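PDB 3HAZ: proline dehydrogenase from Bradyrhizobium japonicum USDA 110, which probably oxidises proline to glutamate in two steps, with FAD bound in its proline dehydrogenase part and NAD in its aldehyde dehydrogenase part. Local coordinates for residues A[40-45]-A[401-406]; A[429-432]-A[437-440]; A[48-53]-A[424-429]. One frame throughout, in Å; residues are numbered along the deposited sequence.

Contact 1 (A[40-45]-A[401-406]); sequences HRTATR and TVATVL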
ATOM      1  N   HIS A  40     -27.528  25.949  24.874  1.00 28.07           N
ATOM      2  CA  HIS A  40     -26.191  26.356  24.471  1.00 33.89           C
ATOM      3  C   HIS A  40     -25.666  27.446  25.388  1.00 36.25           C
ATOM      4  O   HIS A  40     -24.512  27.407  25.812  1.00 35.19           O
ATOM      5  CB  HIS A  40     -26.194  26.847  23.022  1.00 40.86           C
ATOM      6  CG  HIS A  40     -24.824  27.063  22.459  1.00 52.33           C
ATOM      7  ND1 HIS A  40     -24.102  26.056  21.851  1.00 59.13           N
ATOM      8  CD2 HIS A  40     -24.041  28.167  22.417  1.00 50.89           C
ATOM      9  CE1 HIS A  40     -22.935  26.534  21.456  1.00 59.81           C
ATOM     10  NE2 HIS A  40     -22.873  27.811  21.789  1.00 56.70           N
ATOM     11  N   ARG A  41     -26.526  28.412  25.696  1.00 35.55           N
ATOM     12  CA  ARG A  41     -26.156  29.544  26.539  1.00 33.47           C
ATOM     13  C   ARG A  41     -25.865  29.129  27.983  1.00 35.92           C
ATOM     14  O   ARG A  41     -24.800  29.443  28.517  1.00 27.74           O
ATOM     15  CB  ARG A  41     -27.249  30.612  26.509  1.00 37.24           C
ATOM     16  CG  ARG A  41     -27.004  31.751  27.474  1.00 43.25           C
ATOM     17  CD  ARG A  41     -28.249  32.595  27.668  1.00 54.73           C
ATOM     18  NE  ARG A  41     -28.170  33.361  28.907  1.00 63.01           N
ATOM     19  CZ  ARG A  41     -27.530  34.518  29.028  1.00 64.65           C
ATOM     20  NH1 ARG A  41     -26.912  35.048  27.977  1.00 59.79           N
ATOM     21  NH2 ARG A  41     -27.507  35.143  30.199  1.00 67.08           N
ATOM     22  N   THR A  42     -26.820  28.440  28.608  1.00 29.36           N
ATOM     23  CA  THR A  42     -26.633  27.889  29.947  1.00 22.20           C
ATOM     24  C   THR A  42     -25.346  27.073  30.056  1.00 25.65           C
ATOM     25  O   THR A  42     -24.560  27.253  30.990  1.00 31.79           O
ATOM     26  CB  THR A  42     -27.819  26.986  30.367  1.00 29.48           C
ATOM     27  OG1 THR A  42     -28.998  27.782  30.520  1.00 32.30           O
ATOM     28  CG2 THR A  42     -27.524  26.285  31.690  1.00 18.59           C
ATOM     29  N   ALA A  43     -25.139  26.175  29.099  1.00 25.56           N
ATOM     30  CA  ALA A  43     -23.976  25.293  29.115  1.00 31.29           C
ATOM     31  C   ALA A  43     -22.650  26.045  28.928  1.00 30.23           C
ATOM     32  O   ALA A  43     -21.659  25.735  29.594  1.00 25.89           O
ATOM     33  CB  ALA A  43     -24.127  24.185  28.072  1.00 29.18           C
ATOM     34  N   THR A  44     -22.628  27.022  28.022  1.00 31.01           N
ATOM     35  CA  THR A  44     -21.439  27.856  27.849  1.00 29.98           C
ATOM     36  C   THR A  44     -21.104  28.583  29.157  1.00 27.37           C
ATOM     37  O   THR A  44     -19.946  28.657  29.562  1.00 23.78           O
ATOM     38  CB  THR A  44     -21.613  28.889  26.713  1.00 35.35           C
ATOM     39  OG1 THR A  44     -21.877  28.208  25.478  1.00 30.72           O
ATOM     40  CG2 THR A  44     -20.357  29.740  26.559  1.00 33.74           C
ATOM     41  N   ARG A  45     -22.124  29.112  29.821  1.00 21.86           N
ATOM     42  CA  ARG A  45     -21.913  29.808  31.083  1.00 28.67           C
ATOM     43  C   ARG A  45     -21.376  28.873  32.169  1.00 31.79           C
ATOM     44  O   ARG A  45     -20.538  29.270  32.978  1.00 26.43           O
ATOM     45  CB  ARG A  45     -23.199  30.498  31.542  1.00 29.26           C
ATOM     46  CG  ARG A  45     -23.602  31.681  30.655  1.00 31.85           C
ATOM     47  CD  ARG A  45     -24.925  32.292  31.089  1.00 29.53           C
ATOM     48  NE  ARG A  45     -24.897  32.791  32.462  1.00 29.59           N
ATOM     49  CZ  ARG A  45     -24.602  34.045  32.799  1.00 36.19           C
ATOM     50  NH1 ARG A  45     -24.298  34.931  31.857  1.00 35.92           N
ATOM     51  NH2 ARG A  45     -24.606  34.415  34.075  1.00 32.50           N
ATOM     52  N   THR A 401     -25.093  18.054  29.939  1.00 17.79           N
ATOM     53  CA  THR A 401     -26.150  17.212  30.488  1.00 22.24           C
ATOM     54  C   THR A 401     -27.022  18.033  31.432  1.00 24.61           C
ATOM     55  O   THR A 401     -28.253  17.987  31.351  1.00 25.49           O
ATOM     56  CB  THR A 401     -25.577  15.999  31.237  1.00 19.89           C
ATOM     57  OG1 THR A 401     -24.660  15.304  30.385  1.00 18.19           O
ATOM     58  CG2 THR A 401     -26.687  15.049  31.660  1.00 22.30           C
ATOM     59  N   VAL A 402     -26.378  18.788  32.319  1.00 24.97           N
ATOM     60  CA  VAL A 402     -27.104  19.630  33.258  1.00 20.34           C
ATOM     61  C   VAL A 402     -27.988  20.633  32.521  1.00 25.46           C
ATOM     62  O   VAL A 402     -29.185  20.726  32.798  1.00 25.16           O
ATOM     63  CB  VAL A 402     -26.167  20.401  34.216  1.00 17.05           C
ATOM     64  CG1 VAL A 402     -26.963  21.435  35.005  1.00 20.56           C
ATOM     65  CG2 VAL A 402     -25.447  19.445  35.172  1.00 18.05           C
ATOM     66  N   ALA A 403     -27.400  21.380  31.587  1.00 22.95           N
ATOM     67  CA  ALA A 403     -28.138  22.408  30.842  1.00 23.84           C
ATOM     68  C   ALA A 403     -29.323  21.817  30.087  1.00 27.20           C
ATOM     69  O   ALA A 403     -30.368  22.454  29.952  1.00 25.50           O
ATOM     70  CB  ALA A 403     -27.213  23.138  29.867  1.00 23.35           C
ATOM     71  N   THR A 404     -29.146  20.597  29.590  1.00 23.66           N
ATOM     72  CA  THR A 404     -30.166  19.952  28.773  1.00 22.51           C
ATOM     73  C   THR A 404     -31.320  19.449  29.636  1.00 27.16           C
ATOM     74  O   THR A 404     -32.485  19.569  29.257  1.00 25.75           O
ATOM     75  CB  THR A 404     -29.574  18.804  27.939  1.00 21.60           C
ATOM     76  OG1 THR A 404     -28.565  19.326  27.064  1.00 20.04           O
ATOM     77  CG2 THR A 404     -30.659  18.116  27.110  1.00 22.89           C
ATOM     78  N   VAL A 405     -30.996  18.897  30.802  1.00 26.12           N
ATOM     79  CA  VAL A 405     -32.032  18.438  31.726  1.00 28.09           C
ATOM     80  C   VAL A 405     -32.829  19.622  32.266  1.00 29.38           C
ATOM     81  O   VAL A 405     -34.047  19.542  32.425  1.00 32.30           O
ATOM     82  CB  VAL A 405     -31.448  17.602  32.894  1.00 18.59           C
ATOM     83  CG1 VAL A 405     -32.506  17.355  33.960  1.00 22.54           C
ATOM     84  CG2 VAL A 405     -30.891  16.281  32.372  1.00 23.52           C
ATOM     85  N   LEU A 406     -32.141  20.724  32.544  1.00 22.46           N
ATOM     86  CA  LEU A 406     -32.811  21.925  33.019  1.00 28.23           C
ATOM     87  C   LEU A 406     -33.846  22.414  31.994  1.00 29.47           C
ATOM     88  O   LEU A 406     -34.992  22.694  32.342  1.00 29.83           O
ATOM     89  CB  LEU A 406     -31.792  23.023  33.330  1.00 27.58           C
ATOM     90  CG  LEU A 406     -32.326  24.303  33.974  1.00 31.71           C
ATOM     91  CD1 LEU A 406     -33.036  24.002  35.295  1.00 29.22           C
ATOM     92  CD2 LEU A 406     -31.192  25.292  34.187  1.00 37.37           C
TER
HETATM   93  O   HOH W   1     -30.705  25.280  29.828  1.00 24.43           O
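Ala43 on helix 33-50 and Ala403 on helix 399-409 mark the closest approach of the two backbones, their CA atoms only 5.4 Å apart, a spacing that small residues on both helices permit. The methyl of Ala403 points at the other helix and is the centre of the contact: its CB meets Ala43 CB at 3.7 Å and, at the same 3.7 Å, CG2 of Thr42. Ala43 CB comes in alongside rather than head-on; Ala403 and Thr42 bury most of the surface. With OG1 beside the backbone N (chi1 -67°) and CG2 anti to it, Thr42 turns its methyl to the alanine. Its hydroxyl takes part in a weak hydrogen bond with Arg38 O, one turn earlier, and meets a water 3.1 Å from Thr42 OG1. The same water donates to Ala403 O at 2.8 Å, bridging the helices at the border of the apolar patch. No direct hydrogen bond crosses between the two segments. Within helix 33-50, Thr44 OG1 donates to His40 O at 2.8 Å, and the backbone N of Thr44 reaches this oxygen from the opposite face of the carbonyl. Leu484 lies against Ala43 and Thr44, while Val402 and Leu406 turn to Leu431 of helix 425-434. Helix 399-409 follows strand 390-395 and begins beside the FAD-binding residues His397 and Asn398. The arrangement is thus a close alanine-mediated packing of an N-terminal helix on an outer helix of the TIM-barrel proline dehydrogenase fold.

Contact 2 (A[429-432]-A[437-440]); sequences EQLA and DIAY
Leu431 and Ile438 meet where the chain leaves helix 425-434 and doubles back through a short loop to strand 440-448; the nearest backbone approach is between Ala432 CA and Ile438 CA, 6.0 Å apart. The two branched side chains both point across the gap and cross at about a right angle. CD2 of Leu431 touches CG2 of Ile438 at 3.6 Å, and Ile438 CG2 also lies 4.1 Å from Leu431 CG, so the Ile438 methyl rests on the CG-CD2 branch of the leucine. Tyr440 makes the second patch. Its CG stands between the backbone N and the carbonyl carbon (chi1 65°), which swings the ring back toward Glu429 and Ala432. There Ala432 CB sits at the ring edge, near its plane, 4.2 Å from Tyr440 CE1. Farther out, the hydroxyl comes near the backbone of Glu429: Tyr440 OH is 4.0 Å from Glu429 N and 4.1 Å from Glu429 CG, packing distances without a hydrogen bond. The Glu429 carboxylate, with its plane 59° from that of the ring, runs on outward and comes close to the like-charged Glu425. The contact therefore grades from buried aliphatic groups at Leu431 and Ile438 to the solvent-exposed Glu429. Around it, Leu431 also packs on Leu46 of helix 33-50, and Ile438 on Leu406 and Phe415. Ala439 exchanges backbone hydrogen bonds with Phe417 of the parallel neighbour, strand 416-420, and the rings of Tyr440 and Tyr428 meet with planes at about 30°; the contact thus closes the connection between helix 425-434 and strand 440-448 of the barrel.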
ATOM      1  N   GLU A 429     -22.257  25.906  41.364  1.00 22.54           N
ATOM      2  CA  GLU A 429     -22.269  27.260  41.918  1.00 29.03           C
ATOM      3  C   GLU A 429     -22.779  28.251  40.874  1.00 31.88           C
ATOM      4  O   GLU A 429     -23.606  29.110  41.172  1.00 32.06           O
ATOM      5  CB  GLU A 429     -20.873  27.672  42.385  1.00 31.79           C
ATOM      6  CG  GLU A 429     -20.465  27.094  43.728  1.00 44.86           C
ATOM      7  CD  GLU A 429     -19.086  27.562  44.161  1.00 55.71           C
ATOM      8  OE1 GLU A 429     -18.380  28.182  43.335  1.00 61.36           O
ATOM      9  OE2 GLU A 429     -18.710  27.307  45.326  1.00 59.36           O
ATOM     10  N   GLN A 430     -22.278  28.124  39.649  1.00 31.58           N
ATOM     11  CA  GLN A 430     -22.714  28.986  38.560  1.00 29.19           C
ATOM     12  C   GLN A 430     -24.180  28.729  38.220  1.00 28.77           C
ATOM     13  O   GLN A 430     -24.939  29.665  37.972  1.00 27.21           O
ATOM     14  CB  GLN A 430     -21.843  28.791  37.321  1.00 26.64           C
ATOM     15  CG  GLN A 430     -22.248  29.690  36.151  1.00 30.19           C
ATOM     16  CD  GLN A 430     -22.096  31.163  36.480  1.00 35.85           C
ATOM     17  OE1 GLN A 430     -21.149  31.563  37.159  1.00 34.05           O
ATOM     18  NE2 GLN A 430     -23.029  31.980  36.000  1.00 31.46           N
ATOM     19  N   LEU A 431     -24.571  27.458  38.210  1.00 23.43           N
ATOM     20  CA  LEU A 431     -25.959  27.096  37.940  1.00 27.90           C
ATOM     21  C   LEU A 431     -26.882  27.753  38.968  1.00 25.30           C
ATOM     22  O   LEU A 431     -27.976  28.209  38.639  1.00 29.25           O
ATOM     23  CB  LEU A 431     -26.142  25.573  37.971  1.00 23.11           C
ATOM     24  CG  LEU A 431     -27.535  25.061  37.590  1.00 23.67           C
ATOM     25  CD1 LEU A 431     -27.775  25.223  36.086  1.00 29.66           C
ATOM     26  CD2 LEU A 431     -27.720  23.607  38.004  1.00 25.44           C
ATOM     27  N   ALA A 432     -26.433  27.789  40.217  1.00 24.68           N
ATOM     28  CA  ALA A 432     -27.225  28.371  41.290  1.00 30.94           C
ATOM     29  C   ALA A 432     -27.312  29.878  41.113  1.00 31.23           C
ATOM     30  O   ALA A 432     -28.355  30.476  41.356  1.00 33.91           O
ATOM     31  CB  ALA A 432     -26.633  28.021  42.647  1.00 34.49           C
ATOM     32  N   ASP A 437     -33.871  28.985  41.947  1.00 35.03           N
ATOM     33  CA  ASP A 437     -34.767  27.925  42.406  1.00 43.35           C
ATOM     34  C   ASP A 437     -34.140  26.534  42.311  1.00 39.85           C
ATOM     35  O   ASP A 437     -34.728  25.546  42.751  1.00 38.68           O
ATOM     36  CB  ASP A 437     -36.083  27.958  41.629  1.00 49.41           C
ATOM     37  CG  ASP A 437     -36.920  29.182  41.954  1.00 57.88           C
ATOM     38  OD1 ASP A 437     -36.655  29.826  42.994  1.00 52.04           O
ATOM     39  OD2 ASP A 437     -37.839  29.499  41.169  1.00 67.11           O
ATOM     40  N   ILE A 438     -32.946  26.460  41.737  1.00 38.50           N
ATOM     41  CA  ILE A 438     -32.309  25.169  41.499  1.00 39.71           C
ATOM     42  C   ILE A 438     -31.730  24.557  42.773  1.00 35.32           C
ATOM     43  O   ILE A 438     -31.117  25.243  43.587  1.00 39.79           O
ATOM     44  CB  ILE A 438     -31.234  25.269  40.402  1.00 46.73           C
ATOM     45  CG1 ILE A 438     -31.894  25.189  39.026  1.00 52.45           C
ATOM     46  CG2 ILE A 438     -30.212  24.159  40.547  1.00 52.06           C
ATOM     47  CD1 ILE A 438     -32.795  23.980  38.856  1.00 54.68           C
ATOM     48  N   ALA A 439     -31.956  23.262  42.946  1.00 25.69           N
ATOM     49  CA  ALA A 439     -31.402  22.538  44.073  1.00 23.12           C
ATOM     50  C   ALA A 439     -30.373  21.517  43.601  1.00 26.12           C
ATOM     51  O   ALA A 439     -30.567  20.850  42.586  1.00 24.61           O
ATOM     52  CB  ALA A 439     -32.512  21.847  44.855  1.00 28.32           C
ATOM     53  N   TYR A 440     -29.273  21.412  44.337  1.00 21.61           N
ATOM     54  CA  TYR A 440     -28.329  20.323  44.133  1.00 18.70           C
ATOM     55  C   TYR A 440     -27.798  19.776  45.454  1.00 27.05           C
ATOM     56  O   TYR A 440     -27.527  20.521  46.397  1.00 23.87           O
ATOM     57  CB  TYR A 440     -27.190  20.719  43.193  1.00 12.44           C
ATOM     58  CG  TYR A 440     -26.266  21.810  43.681  1.00 23.30           C
ATOM     59  CD1 TYR A 440     -26.538  23.152  43.419  1.00 20.14           C
ATOM     60  CD2 TYR A 440     -25.097  21.496  44.367  1.00 26.24           C
ATOM     61  CE1 TYR A 440     -25.681  24.155  43.848  1.00 22.35           C
ATOM     62  CE2 TYR A 440     -24.234  22.485  44.795  1.00 30.07           C
ATOM     63  CZ  TYR A 440     -24.529  23.813  44.534  1.00 34.50           C
ATOM     64  OH  TYR A 440     -23.661  24.788  44.967  1.00 28.06           O
TER

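Contact 3 (A[48-53]-A[424-429]); sequences EAIRKR and GEALYE. With SO4 (sulfate ion), chain J.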
ATOM      1  N   GLU A  48     -17.673  28.135  31.217  1.00 27.18           N
ATOM      2  CA  GLU A  48     -16.880  29.332  31.501  1.00 31.49           C
ATOM      3  C   GLU A  48     -16.522  29.412  32.974  1.00 33.15           C
ATOM      4  O   GLU A  48     -15.376  29.692  33.329  1.00 28.76           O
ATOM      5  CB  GLU A  48     -17.635  30.601  31.097  1.00 30.35           C
ATOM      6  CG  GLU A  48     -17.640  30.869  29.612  1.00 32.73           C
ATOM      7  CD  GLU A  48     -18.271  32.201  29.273  1.00 38.21           C
ATOM      8  OE1 GLU A  48     -19.359  32.487  29.812  1.00 33.63           O
ATOM      9  OE2 GLU A  48     -17.679  32.958  28.469  1.00 39.89           O
ATOM     10  N   ALA A  49     -17.512  29.178  33.831  1.00 24.63           N
ATOM     11  CA  ALA A  49     -17.272  29.148  35.265  1.00 28.43           C
ATOM     12  C   ALA A  49     -16.289  28.033  35.610  1.00 30.48           C
ATOM     13  O   ALA A  49     -15.383  28.221  36.417  1.00 28.92           O
ATOM     14  CB  ALA A  49     -18.586  28.960  36.028  1.00 32.25           C
ATOM     15  N   ILE A  50     -16.471  26.869  34.996  1.00 25.19           N
ATOM     16  CA  ILE A  50     -15.588  25.743  35.261  1.00 20.31           C
ATOM     17  C   ILE A  50     -14.153  26.102  34.899  1.00 29.88           C
ATOM     18  O   ILE A  50     -13.212  25.727  35.596  1.00 27.30           O
ATOM     19  CB  ILE A  50     -16.008  24.490  34.472  1.00 25.75           C
ATOM     20  CG1 ILE A  50     -17.293  23.892  35.049  1.00 27.06           C
ATOM     21  CG2 ILE A  50     -14.897  23.452  34.501  1.00 25.51           C
ATOM     22  CD1 ILE A  50     -17.860  22.762  34.199  1.00 26.74           C
ATOM     23  N   ARG A  51     -13.987  26.831  33.800  1.00 33.95           N
ATOM     24  CA  ARG A  51     -12.654  27.195  33.332  1.00 28.28           C
ATOM     25  C   ARG A  51     -12.157  28.519  33.903  1.00 30.67           C
ATOM     26  O   ARG A  51     -11.130  29.040  33.469  1.00 39.35           O
ATOM     27  CB  ARG A  51     -12.602  27.195  31.804  1.00 24.45           C
ATOM     28  CG  ARG A  51     -12.770  25.805  31.225  1.00 26.87           C
ATOM     29  CD  ARG A  51     -12.556  25.787  29.740  1.00 28.36           C
ATOM     30  NE  ARG A  51     -12.263  24.432  29.282  1.00 29.88           N
ATOM     31  CZ  ARG A  51     -12.088  24.103  28.010  1.00 36.82           C
ATOM     32  NH1 ARG A  51     -12.177  25.035  27.068  1.00 38.20           N
ATOM     33  NH2 ARG A  51     -11.826  22.843  27.681  1.00 36.74           N
ATOM     34  N   LYS A  52     -12.874  29.057  34.884  1.00 30.77           N
ATOM     35  CA  LYS A  52     -12.399  30.245  35.576  1.00 43.04           C
ATOM     36  C   LYS A  52     -11.060  29.924  36.233  1.00 62.64           C
ATOM     37  O   LYS A  52     -10.026  30.457  35.832  1.00 67.37           O
ATOM     38  CB  LYS A  52     -13.418  30.729  36.610  1.00 41.19           C
ATOM     39  CG  LYS A  52     -13.141  32.134  37.144  1.00 45.76           C
ATOM     40  CD  LYS A  52     -14.392  32.746  37.765  1.00 52.28           C
ATOM     41  CE  LYS A  52     -14.240  34.248  37.996  1.00 60.38           C
ATOM     42  NZ  LYS A  52     -13.474  34.577  39.237  1.00 59.22           N
ATOM     43  N   ARG A  53     -11.098  29.037  37.228  1.00 71.08           N
ATOM     44  CA  ARG A  53      -9.908  28.542  37.926  1.00 74.52           C
ATOM     45  C   ARG A  53      -9.315  29.570  38.891  1.00 78.49           C
ATOM     46  O   ARG A  53      -9.958  30.562  39.238  1.00 78.62           O
ATOM     47  CB  ARG A  53      -8.837  28.076  36.933  1.00 72.81           C
ATOM     48  CG  ARG A  53      -7.756  29.112  36.669  1.00 73.31           C
ATOM     49  CD  ARG A  53      -7.129  28.932  35.299  1.00 76.16           C
ATOM     50  NE  ARG A  53      -5.943  28.081  35.328  1.00 82.57           N
ATOM     51  CZ  ARG A  53      -4.728  28.508  35.656  1.00 88.98           C
ATOM     52  NH1 ARG A  53      -4.540  29.776  35.997  1.00 90.68           N
ATOM     53  NH2 ARG A  53      -3.699  27.670  35.648  1.00 89.53           N
ATOM     54  N   GLY A 424     -17.633  19.054  40.083  1.00 20.36           N
ATOM     55  CA  GLY A 424     -18.804  19.837  39.736  1.00 23.39           C
ATOM     56  C   GLY A 424     -19.025  21.110  40.540  1.00 21.42           C
ATOM     57  O   GLY A 424     -20.079  21.733  40.443  1.00 24.21           O
ATOM     58  N   GLU A 425     -18.043  21.509  41.338  1.00 27.75           N
ATOM     59  CA  GLU A 425     -18.240  22.666  42.209  1.00 25.73           C
ATOM     60  C   GLU A 425     -18.513  23.972  41.453  1.00 25.65           C
ATOM     61  O   GLU A 425     -19.535  24.631  41.679  1.00 25.16           O
ATOM     62  CB  GLU A 425     -17.064  22.850  43.172  1.00 26.92           C
ATOM     63  CG  GLU A 425     -17.290  23.989  44.168  1.00 36.57           C
ATOM     64  CD  GLU A 425     -16.344  23.943  45.358  1.00 49.25           C
ATOM     65  OE1 GLU A 425     -15.453  23.066  45.389  1.00 54.14           O
ATOM     66  OE2 GLU A 425     -16.500  24.784  46.268  1.00 50.35           O
ATOM     67  N   ALA A 426     -17.598  24.349  40.568  1.00 25.58           N
ATOM     68  CA  ALA A 426     -17.764  25.573  39.796  1.00 30.87           C
ATOM     69  C   ALA A 426     -19.044  25.492  38.971  1.00 28.35           C
ATOM     70  O   ALA A 426     -19.797  26.458  38.881  1.00 24.19           O
ATOM     71  CB  ALA A 426     -16.548  25.821  38.894  1.00 24.36           C
ATOM     72  N   LEU A 427     -19.288  24.330  38.376  1.00 28.09           N
ATOM     73  CA  LEU A 427     -20.493  24.114  37.582  1.00 25.15           C
ATOM     74  C   LEU A 427     -21.758  24.483  38.368  1.00 25.05           C
ATOM     75  O   LEU A 427     -22.509  25.377  37.975  1.00 24.45           O
ATOM     76  CB  LEU A 427     -20.555  22.658  37.110  1.00 23.27           C
ATOM     77  CG  LEU A 427     -21.622  22.230  36.099  1.00 21.84           C
ATOM     78  CD1 LEU A 427     -21.379  20.787  35.664  1.00 20.16           C
ATOM     79  CD2 LEU A 427     -23.032  22.394  36.669  1.00 21.12           C
ATOM     80  N   TYR A 428     -21.989  23.804  39.484  1.00 23.86           N
ATOM     81  CA  TYR A 428     -23.248  23.988  40.208  1.00 24.40           C
ATOM     82  C   TYR A 428     -23.378  25.333  40.935  1.00 24.93           C
ATOM     83  O   TYR A 428     -24.485  25.843  41.093  1.00 24.63           O
ATOM     84  CB  TYR A 428     -23.523  22.806  41.141  1.00 22.69           C
ATOM     85  CG  TYR A 428     -23.988  21.580  40.387  1.00 23.13           C
ATOM     86  CD1 TYR A 428     -23.149  20.485  40.212  1.00 18.79           C
ATOM     87  CD2 TYR A 428     -25.263  21.529  39.825  1.00 21.21           C
ATOM     88  CE1 TYR A 428     -23.575  19.359  39.510  1.00 24.01           C
ATOM     89  CE2 TYR A 428     -25.698  20.416  39.118  1.00 23.87           C
ATOM     90  CZ  TYR A 428     -24.849  19.333  38.967  1.00 24.79           C
ATOM     91  OH  TYR A 428     -25.272  18.225  38.271  1.00 21.93           O
ATOM     92  N   GLU A 429     -22.257  25.906  41.364  1.00 22.54           N
ATOM     93  CA  GLU A 429     -22.269  27.260  41.918  1.00 29.03           C
ATOM     94  C   GLU A 429     -22.779  28.251  40.874  1.00 31.88           C
ATOM     95  O   GLU A 429     -23.606  29.110  41.172  1.00 32.06           O
ATOM     96  CB  GLU A 429     -20.873  27.672  42.385  1.00 31.79           C
ATOM     97  CG  GLU A 429     -20.465  27.094  43.728  1.00 44.86           C
ATOM     98  CD  GLU A 429     -19.086  27.562  44.161  1.00 55.71           C
ATOM     99  OE1 GLU A 429     -18.380  28.182  43.335  1.00 61.36           O
ATOM    100  OE2 GLU A 429     -18.710  27.307  45.326  1.00 59.36           O
TER
HETATM  101  S   SO4 J1005     -14.496  21.770  40.410  1.00 81.10           S
HETATM  102  O1  SO4 J1005     -15.369  22.941  40.334  1.00 74.41           O
HETATM  103  O2  SO4 J1005     -13.179  22.180  40.897  1.00 82.10           O
HETATM  104  O3  SO4 J1005     -15.066  20.778  41.325  1.00 66.97           O
HETATM  105  O4  SO4 J1005     -14.362  21.188  39.076  1.00 83.62           O
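Leu427, which touches Ile50 across the contact, lays its own CD2 over the centre of one face of the Tyr428 ring, 3.8 Å above the plane; at the ring's far end the phenol OH is hydrogen-bonded to Thr396 O. Helix 33-50 ends here against the first turn of helix 425-434, with Ile50 CA and Ala426 CA 5.0 Å apart. Two alanines meet reciprocally, each methyl set near the other's carbonyl oxygen: Ala426 CB is 3.6 Å from Ala49 O, and Ala49 CB is 4.0 Å from Ala426 O. The Ala426 methyl also lies 3.8 Å from Ile50 CA, pressed onto the backbone of the opposing helix. Ile50 carries CG1 beside its backbone N (chi1 -72°), which turns the longer branch to Leu427; the two side chains lie side by side, pointing the same way, with Ile50 CD1 at 4.0 Å from Leu427 CB. The opening turn of helix 425-434, with Gly424 at the N-cap position, holds a sulfate ion, probably from the crystallisation liquor. Ala426 N donates a short, nearly straight bond to sulfate O1 (2.6 Å, 174°), and Glu425 N a more bent one to O3 (3.1 Å, 157°). Such an anion would be stabilised by the helix N-terminus. Ile50 also packs on Phe469, an FAD-binding residue, and on Ala473 of helix 469-473, whereas Arg51 turns away to donate hydrogen bonds to carbonyls of Gln472, Ala473 and Val478. Leu427 reaches Val402 of helix 399-409. Lys52 O, past the helix end, is hydrogen-bonded to Thr156 OG1 of a second subunit, and Glu48 OE2, in the last turn, to the backbone N of its Ala151, placing the contact between barrel and subunit interface.

Contacts 1 and 3 both use helix 33-50, setting different turns of it on barrel helices 399-409 and 425-434; contacts 2 and 3 share helix 425-434 and its residue Glu429. Contact 1 is the buried one, small and apolar with a bridging water, whereas contacts 2 and 3 are partly buried. Contact 2 is local, an aliphatic pair and a tyrosine edge tying a helix to its following loop and strand; contact 3 joins distant parts of the chain through alanine methyls and carbonyls beside a bound anion. Val402, Leu406 and Leu431 connect contacts 1 and 2, and Val402 also meets Tyr428 and Leu427 of contact 3.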